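Local coordinates for RimK domain protein ATP-grasp (PDB 5I47) that probably binds ATP and a metal ion and may, as a RimK-like ATP-grasp ligase, attach an amino acid to a carboxylate-bearing acceptor, at residues R19-A24 / L56-A61; A26-E31 / G264-G269; V33-A38 / G50-A55. All coordinates share one frame; numbering follows the deposited sequence.

Contacts 1 and 3 lie on the parallel sheet of the Rossmann-like pre-ATP-grasp region, and contact 2 sits beside it, between two helix ends. Contacts 1 and 3 share strand 54-57 but use opposite faces: helix 16-27 packs on one in contact 1, F52 on the other in contact 3. Their centres are about 11 Å apart. Contact 2, about 10 Å from contact 1 between centres, ties the end of helix 16-27 to helix 267-275, in the RimK-like ATP-grasp part of the chain. These two contacts also touch directly, A24 CB lying 3.6 Å from A268 O. Contacts 2 and 3 are the farthest apart, about 17 Å between centres. All three are best read as structural packing.

Contact 1: R19-A24 / L56-A61; sequences RLLIEA and LDRGEA
Segments 19-24 and 56-61 have their nearest pair of CA atoms at L21 and L56, 10.0 Å apart, a separation wide enough for side chains alone to fill. No hydrogen bond joins the two segments. L21 does the bridging from the helix side with its two methyls. CD2 of L21 is the one nearest L56, meeting L56 CD2 tip to tip at 4.0 Å; leucine suits both buried places, being apolar and long enough for the methyls to meet across the gap. The other methyl, CD1, rests beside the inner part of R58, 3.7 Å from R58 CD and 3.6 Å from R58 NE, set obliquely to the guanidinium plane. R58 can lie here because its chain folds twice, at chi2 (-73°) and chi3 (-47°), which carries the aliphatic part past the leucine. Its buried charge is well matched: NE forms a salt bridge with E18, a residue of the same helix as L21, while NH1 and NH2 bond to the carbonyl oxygens of L254 and V255. Bonds to all three nitrogens are likely to fix the rotation of the group. At the end of the strand, D57 OD1 accepts from G59 N at 2.9 Å, an Asx turn, and the same carboxylate pairs with R65. L56 is bonded through its backbone to A8 and L10, so strand 6-10 lies next to it in the sheet, and I271 of helix 267-275 touches both leucines, packing against this side of the sheet together with helix 16-27.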
loop_
_atom_site.group_PDB
_atom_site.type_symbol
_atom_site.label_atom_id
_atom_site.label_comp_id
_atom_site.label_asym_id
_atom_site.label_seq_id
_atom_site.Cartn_x
_atom_site.Cartn_y
_atom_site.Cartn_z
ATOM N N ARG B 19 -8.837 25.036 -14.284
ATOM C CA ARG B 19 -9.826 26.000 -14.757
ATOM C C ARG B 19 -10.460 25.573 -16.076
ATOM O O ARG B 19 -11.647 25.838 -16.298
ATOM C CB ARG B 19 -9.197 27.391 -14.886
ATOM C CG ARG B 19 -8.071 27.498 -15.892
ATOM C CD ARG B 19 -7.240 28.742 -15.635
ATOM N NE ARG B 19 -6.953 28.891 -14.211
ATOM C CZ ARG B 19 -5.845 29.437 -13.722
ATOM N NH1 ARG B 19 -4.902 29.883 -14.544
ATOM N NH2 ARG B 19 -5.674 29.530 -12.408
ATOM N N LEU B 20 -9.696 24.915 -16.955
ATOM C CA LEU B 20 -10.282 24.322 -18.154
ATOM C C LEU B 20 -11.383 23.335 -17.793
ATOM O O LEU B 20 -12.431 23.287 -18.451
ATOM C CB LEU B 20 -9.206 23.622 -18.984
ATOM C CG LEU B 20 -8.129 24.488 -19.628
ATOM C CD1 LEU B 20 -7.121 23.619 -20.371
ATOM C CD2 LEU B 20 -8.765 25.500 -20.564
ATOM N N LEU B 21 -11.161 22.534 -16.747
ATOM C CA LEU B 21 -12.185 21.597 -16.302
ATOM C C LEU B 21 -13.387 22.317 -15.708
ATOM O O LEU B 21 -14.523 21.857 -15.869
ATOM C CB LEU B 21 -11.587 20.615 -15.293
ATOM C CG LEU B 21 -10.689 19.540 -15.907
ATOM C CD1 LEU B 21 -9.643 19.071 -14.913
ATOM C CD2 LEU B 21 -11.525 18.368 -16.397
ATOM N N ILE B 22 -13.166 23.445 -15.028
ATOM C CA ILE B 22 -14.296 24.201 -14.500
ATOM C C ILE B 22 -15.152 24.743 -15.637
ATOM O O ILE B 22 -16.382 24.810 -15.518
ATOM C CB ILE B 22 -13.802 25.317 -13.561
ATOM C CG1 ILE B 22 -13.137 24.699 -12.327
ATOM C CG2 ILE B 22 -14.950 26.232 -13.151
ATOM C CD1 ILE B 22 -13.002 25.645 -11.161
ATOM N N GLU B 23 -14.533 25.113 -16.761
ATOM C CA GLU B 23 -15.309 25.511 -17.933
ATOM C C GLU B 23 -16.096 24.333 -18.488
ATOM O O GLU B 23 -17.305 24.440 -18.731
ATOM C CB GLU B 23 -14.390 26.090 -19.010
ATOM C CG GLU B 23 -13.674 27.371 -18.615
ATOM C CD GLU B 23 -12.792 27.916 -19.728
ATOM O OE1 GLU B 23 -13.107 27.673 -20.916
ATOM O OE2 GLU B 23 -11.782 28.583 -19.414
ATOM N N ALA B 24 -15.426 23.195 -18.686
ATOM C CA ALA B 24 -16.082 22.044 -19.298
ATOM C C ALA B 24 -17.208 21.511 -18.421
ATOM O O ALA B 24 -18.254 21.094 -18.932
ATOM C CB ALA B 24 -15.053 20.951 -19.587
ATOM N N LEU B 56 -13.000 14.270 -8.805
ATOM C CA LEU B 56 -11.959 14.052 -9.804
ATOM C C LEU B 56 -10.617 14.360 -9.158
ATOM O O LEU B 56 -10.332 15.518 -8.834
ATOM C CB LEU B 56 -12.196 14.915 -11.043
ATOM C CG LEU B 56 -11.135 14.896 -12.146
ATOM C CD1 LEU B 56 -10.930 13.493 -12.687
ATOM C CD2 LEU B 56 -11.537 15.845 -13.261
ATOM N N ASP B 57 -9.799 13.331 -8.958
ATOM C CA ASP B 57 -8.507 13.513 -8.307
ATOM C C ASP B 57 -7.541 14.156 -9.289
ATOM O O ASP B 57 -7.164 13.544 -10.296
ATOM C CB ASP B 57 -7.971 12.177 -7.799
ATOM C CG ASP B 57 -6.832 12.345 -6.810
ATOM O OD1 ASP B 57 -6.064 13.317 -6.933
ATOM O OD2 ASP B 57 -6.708 11.501 -5.904
ATOM N N ARG B 58 -7.139 15.392 -8.996
ATOM C CA ARG B 58 -6.220 16.151 -9.829
ATOM C C ARG B 58 -4.802 16.150 -9.275
ATOM O O ARG B 58 -3.982 16.984 -9.679
ATOM C CB ARG B 58 -6.726 17.586 -9.991
ATOM C CG ARG B 58 -8.096 17.692 -10.636
ATOM C CD ARG B 58 -8.025 17.373 -12.116
ATOM N NE ARG B 58 -6.919 18.083 -12.745
ATOM C CZ ARG B 58 -5.929 17.495 -13.406
ATOM N NH1 ARG B 58 -5.914 16.178 -13.550
ATOM N NH2 ARG B 58 -4.960 18.229 -13.937
ATOM N N GLY B 59 -4.496 15.234 -8.358
ATOM C CA GLY B 59 -3.197 15.167 -7.732
ATOM C C GLY B 59 -2.364 13.998 -8.239
ATOM O O GLY B 59 -2.837 13.111 -8.950
ATOM N N GLU B 60 -1.087 14.034 -7.863
ATOM C CA GLU B 60 -0.170 12.940 -8.153
ATOM C C GLU B 60 -0.667 11.656 -7.495
ATOM O O GLU B 60 -1.160 11.669 -6.364
ATOM C CB GLU B 60 1.235 13.296 -7.651
ATOM C CG GLU B 60 2.327 12.285 -7.969
ATOM C CD GLU B 60 3.527 12.404 -7.033
ATOM O OE1 GLU B 60 3.444 13.157 -6.033
ATOM O OE2 GLU B 60 4.554 11.735 -7.286
ATOM N N ALA B 61 -0.552 10.545 -8.214
ATOM C CA ALA B 61 -1.056 9.275 -7.708
ATOM C C ALA B 61 -0.159 8.762 -6.589
ATOM O O ALA B 61 1.031 8.517 -6.804
ATOM C CB ALA B 61 -1.134 8.255 -8.838
#

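Contact 2: A26-E31 / G264-G269; sequences AARGHE and GVDVAG
R28 lays its guanidinium across the first turn of helix 267-275, with G269 O over one face, 3.2 Å above the plane and displaced toward the rim. NH2 is 3.4 Å from G269 CA, so the flat group rests on bare backbone; R28 NH2 is also close to G269 O, but at too poor an angle for a hydrogen bond. The side chain reaches this far because it is extended from CG to NE. D266 approaches differently, near the guanidinium plane at its edge: OD2 stands 4.2 Å from R28 NH2, too long for a salt bridge, although the opposite charges probably attract. The stronger grip on R28 comes from D273, farther along the same helix, which forms a salt bridge with NE, and from A24 O, which accepts from NH1. Where helix 16-27 ends, G29, with phi 87°, is the C-prime residue of a Schellman motif, a backbone shape that glycine adopts easily; G29 N bonds to A26 O. At the start of helix 267-275, D266 is the N-cap: its OD1 accepts from G269 N at 3.0 Å, the donor arriving from 63° out of the carboxylate plane. Glycine suits position 269 because a CB would crowd both R28 NH2 and D266 OD2.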
loop_
_atom_site.group_PDB
_atom_site.type_symbol
_atom_site.label_atom_id
_atom_site.label_comp_id
_atom_site.label_asym_id
_atom_site.label_seq_id
_atom_site.Cartn_x
_atom_site.Cartn_y
_atom_site.Cartn_z
ATOM N N ALA B 26 -18.880 23.410 -16.204
ATOM C CA ALA B 26 -19.915 24.436 -16.257
ATOM C C ALA B 26 -20.687 24.365 -17.567
ATOM O O ALA B 26 -21.913 24.533 -17.584
ATOM C CB ALA B 26 -19.298 25.822 -16.070
ATOM N N ALA B 27 -19.987 24.103 -18.675
ATOM C CA ALA B 27 -20.646 23.931 -19.963
ATOM C C ALA B 27 -21.593 22.740 -19.972
ATOM O O ALA B 27 -22.539 22.719 -20.766
ATOM C CB ALA B 27 -19.601 23.774 -21.068
ATOM N N ARG B 28 -21.368 21.754 -19.108
ATOM C CA ARG B 28 -22.213 20.570 -19.029
ATOM C C ARG B 28 -23.174 20.614 -17.849
ATOM O O ARG B 28 -23.761 19.584 -17.503
ATOM C CB ARG B 28 -21.347 19.310 -18.968
ATOM C CG ARG B 28 -20.661 19.005 -20.290
ATOM C CD ARG B 28 -19.456 18.096 -20.129
ATOM N NE ARG B 28 -18.803 17.848 -21.414
ATOM C CZ ARG B 28 -17.970 18.701 -22.005
ATOM N NH1 ARG B 28 -17.687 19.860 -21.429
ATOM N NH2 ARG B 28 -17.420 18.397 -23.174
ATOM N N GLY B 29 -23.345 21.777 -17.224
ATOM C CA GLY B 29 -24.369 21.955 -16.214
ATOM C C GLY B 29 -23.987 21.576 -14.802
ATOM O O GLY B 29 -24.877 21.268 -14.001
ATOM N N HIS B 30 -22.699 21.596 -14.461
ATOM C CA HIS B 30 -22.252 21.235 -13.124
ATOM C C HIS B 30 -21.207 22.228 -12.645
ATOM O O HIS B 30 -20.363 22.680 -13.424
ATOM C CB HIS B 30 -21.685 19.811 -13.092
ATOM C CG HIS B 30 -22.715 18.745 -13.302
ATOM N ND1 HIS B 30 -23.478 18.234 -12.273
ATOM C CD2 HIS B 30 -23.111 18.097 -14.422
ATOM C CE1 HIS B 30 -24.298 17.315 -12.750
ATOM N NE2 HIS B 30 -24.095 17.213 -14.052
ATOM N N GLU B 31 -21.266 22.567 -11.362
ATOM C CA GLU B 31 -20.328 23.518 -10.770
ATOM C C GLU B 31 -19.148 22.742 -10.194
ATOM O O GLU B 31 -19.258 22.113 -9.139
ATOM C CB GLU B 31 -21.013 24.359 -9.699
ATOM C CG GLU B 31 -20.087 25.354 -9.017
ATOM C CD GLU B 31 -20.589 25.775 -7.652
ATOM O OE1 GLU B 31 -21.675 25.309 -7.248
ATOM O OE2 GLU B 31 -19.896 26.568 -6.983
ATOM N N GLY B 264 -5.738 22.090 -29.650
ATOM C CA GLY B 264 -7.144 21.945 -29.960
ATOM C C GLY B 264 -7.789 20.663 -29.488
ATOM O O GLY B 264 -9.004 20.503 -29.671
ATOM N N VAL B 265 -7.031 19.741 -28.898
ATOM C CA VAL B 265 -7.627 18.527 -28.351
ATOM C C VAL B 265 -8.382 18.890 -27.080
ATOM O O VAL B 265 -7.791 19.363 -26.103
ATOM C CB VAL B 265 -6.557 17.465 -28.081
ATOM C CG1 VAL B 265 -7.203 16.184 -27.570
ATOM C CG2 VAL B 265 -5.746 17.195 -29.340
ATOM N N ASP B 266 -9.698 18.677 -27.090
ATOM C CA ASP B 266 -10.559 19.064 -25.972
ATOM C C ASP B 266 -10.422 18.037 -24.844
ATOM O O ASP B 266 -11.339 17.280 -24.521
ATOM C CB ASP B 266 -12.000 19.199 -26.446
ATOM C CG ASP B 266 -12.926 19.730 -25.369
ATOM O OD1 ASP B 266 -12.428 20.322 -24.387
ATOM O OD2 ASP B 266 -14.158 19.557 -25.508
ATOM N N VAL B 267 -9.235 18.027 -24.230
ATOM C CA VAL B 267 -8.951 17.046 -23.183
ATOM C C VAL B 267 -9.883 17.249 -21.997
ATOM O O VAL B 267 -10.437 16.286 -21.452
ATOM C CB VAL B 267 -7.474 17.119 -22.752
ATOM C CG1 VAL B 267 -7.183 16.049 -21.706
ATOM C CG2 VAL B 267 -6.555 16.962 -23.952
ATOM N N ALA B 268 -10.074 18.504 -21.582
ATOM C CA ALA B 268 -10.946 18.789 -20.448
ATOM C C ALA B 268 -12.384 18.376 -20.736
ATOM O O ALA B 268 -13.095 17.909 -19.839
ATOM C CB ALA B 268 -10.871 20.272 -20.089
ATOM N N GLY B 269 -12.831 18.539 -21.981
ATOM C CA GLY B 269 -14.182 18.132 -22.325
ATOM C C GLY B 269 -14.379 16.633 -22.221
ATOM O O GLY B 269 -15.390 16.165 -21.689
#

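Contact 3: V33-A38 / G50-A55; sequences VLVQPA and GDFVAA
V33 and F52 have their CA atoms 9.2 Å apart, and V35 and A55 theirs 8.9 Å apart, because strands 31-35 and 54-57 are not neighbours in the parallel sheet: strand 6-10 runs between them. This 2-1-3-4 strand order is that of the Rossmann-like pre-ATP-grasp fold. F52, in the loop just before strand 54-57, closes the gap with its ring, which also touches A8 of the middle strand; the small A8 side chain takes up little of the space that the ring fills. With chi1 at -62°, CG lies beside the backbone N and anti to the carbonyl carbon, and the ring swings in toward the two valines. V33 meets it at the rim, its CB near the ring plane and 4.0 Å from F52 CE1. Being beta-branched, both valines suit a strand and offer short, stiff apolar surfaces. R6, also on the middle strand, makes a cation-pi interaction with the ring, so F52 serves an arginine as well as the valines. Were F52 reduced to an alanine, V33 and V35 would probably lose their apolar cover and R6 its aromatic partner. G50 lies close by, and its lack of a side chain matters, since a CB there would run into F52 CE2. V35 and F52 approach each other from opposite directions, V35 oblique to the ring, its CG2 3.6 Å from F52 CZ and 4.1 Å from both F52 CE1 and F52 CE2.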
loop_
_atom_site.group_PDB
_atom_site.type_symbol
_atom_site.label_atom_id
_atom_site.label_comp_id
_atom_site.label_asym_id
_atom_site.label_seq_id
_atom_site.Cartn_x
_atom_site.Cartn_y
_atom_site.Cartn_z
ATOM N N VAL B 33 -15.765 22.415 -8.168
ATOM C CA VAL B 33 -15.358 23.089 -6.941
ATOM C C VAL B 33 -14.002 22.545 -6.517
ATOM O O VAL B 33 -13.803 21.327 -6.476
ATOM C CB VAL B 33 -16.388 22.888 -5.811
ATOM C CG1 VAL B 33 -15.854 23.439 -4.496
ATOM C CG2 VAL B 33 -17.716 23.539 -6.168
ATOM N N LEU B 34 -13.071 23.442 -6.199
ATOM C CA LEU B 34 -11.804 23.019 -5.618
ATOM C C LEU B 34 -12.053 22.448 -4.227
ATOM O O LEU B 34 -12.648 23.113 -3.373
ATOM C CB LEU B 34 -10.827 24.188 -5.549
ATOM C CG LEU B 34 -9.487 23.888 -4.870
ATOM C CD1 LEU B 34 -8.643 22.950 -5.716
ATOM C CD2 LEU B 34 -8.726 25.165 -4.572
ATOM N N VAL B 35 -11.619 21.212 -4.003
ATOM C CA VAL B 35 -11.697 20.570 -2.694
ATOM C C VAL B 35 -10.283 20.162 -2.314
ATOM O O VAL B 35 -9.714 19.236 -2.907
ATOM C CB VAL B 35 -12.644 19.363 -2.687
ATOM C CG1 VAL B 35 -12.703 18.753 -1.297
ATOM C CG2 VAL B 35 -14.032 19.774 -3.153
ATOM N N GLN B 36 -9.713 20.851 -1.337
ATOM C CA GLN B 36 -8.349 20.573 -0.917
ATOM C C GLN B 36 -8.335 19.355 -0.002
ATOM O O GLN B 36 -9.008 19.364 1.034
ATOM C CB GLN B 36 -7.756 21.786 -0.211
ATOM C CG GLN B 36 -7.773 23.060 -1.057
ATOM C CD GLN B 36 -7.343 24.294 -0.280
ATOM O OE1 GLN B 36 -8.009 24.711 0.669
ATOM N NE2 GLN B 36 -6.224 24.884 -0.681
ATOM N N PRO B 37 -7.613 18.285 -0.353
ATOM C CA PRO B 37 -7.581 17.104 0.524
ATOM C C PRO B 37 -6.908 17.360 1.860
ATOM O O PRO B 37 -7.154 16.607 2.809
ATOM C CB PRO B 37 -6.801 16.071 -0.301
ATOM C CG PRO B 37 -6.877 16.555 -1.707
ATOM C CD PRO B 37 -6.898 18.051 -1.617
ATOM N N ALA B 38 -6.073 18.397 1.969
ATOM C CA ALA B 38 -5.411 18.680 3.235
ATOM C C ALA B 38 -6.400 18.999 4.348
ATOM O O ALA B 38 -6.060 18.847 5.525
ATOM C CB ALA B 38 -4.423 19.834 3.063
ATOM N N GLY B 50 -18.449 16.426 1.241
ATOM C CA GLY B 50 -19.456 17.401 0.890
ATOM C C GLY B 50 -20.420 16.851 -0.143
ATOM O O GLY B 50 -20.279 15.733 -0.637
ATOM N N ASP B 51 -21.416 17.670 -0.466
ATOM C CA ASP B 51 -22.425 17.287 -1.447
ATOM C C ASP B 51 -21.819 17.353 -2.844
ATOM O O ASP B 51 -21.595 18.443 -3.382
ATOM C CB ASP B 51 -23.645 18.195 -1.331
ATOM C CG ASP B 51 -24.784 17.764 -2.237
ATOM O OD1 ASP B 51 -24.889 16.554 -2.531
ATOM O OD2 ASP B 51 -25.576 18.638 -2.651
ATOM N N PHE B 52 -21.540 16.190 -3.429
ATOM C CA PHE B 52 -20.956 16.115 -4.759
ATOM C C PHE B 52 -21.486 14.881 -5.468
ATOM O O PHE B 52 -21.644 13.823 -4.852
ATOM C CB PHE B 52 -19.425 16.053 -4.713
ATOM C CG PHE B 52 -18.787 17.263 -4.105
ATOM C CD1 PHE B 52 -18.591 18.407 -4.855
ATOM C CD2 PHE B 52 -18.380 17.254 -2.782
ATOM C CE1 PHE B 52 -18.003 19.522 -4.298
ATOM C CE2 PHE B 52 -17.792 18.361 -2.222
ATOM C CZ PHE B 52 -17.603 19.498 -2.980
ATOM N N VAL B 53 -21.745 15.023 -6.768
ATOM C CA VAL B 53 -22.133 13.868 -7.567
ATOM C C VAL B 53 -20.923 13.072 -8.031
ATOM O O VAL B 53 -21.070 11.906 -8.421
ATOM C CB VAL B 53 -22.979 14.311 -8.772
ATOM C CG1 VAL B 53 -24.095 15.233 -8.308
ATOM C CG2 VAL B 53 -22.107 14.999 -9.812
ATOM N N ALA B 54 -19.731 13.662 -7.987
ATOM C CA ALA B 54 -18.507 12.985 -8.394
ATOM C C ALA B 54 -17.316 13.771 -7.869
ATOM O O ALA B 54 -17.422 14.961 -7.555
ATOM C CB ALA B 54 -18.427 12.839 -9.917
ATOM N N ALA B 55 -16.179 13.084 -7.767
ATOM C CA ALA B 55 -14.907 13.701 -7.424
ATOM C C ALA B 55 -13.879 13.327 -8.479
ATOM O O ALA B 55 -13.891 12.208 -9.001
ATOM C CB ALA B 55 -14.418 13.266 -6.040
#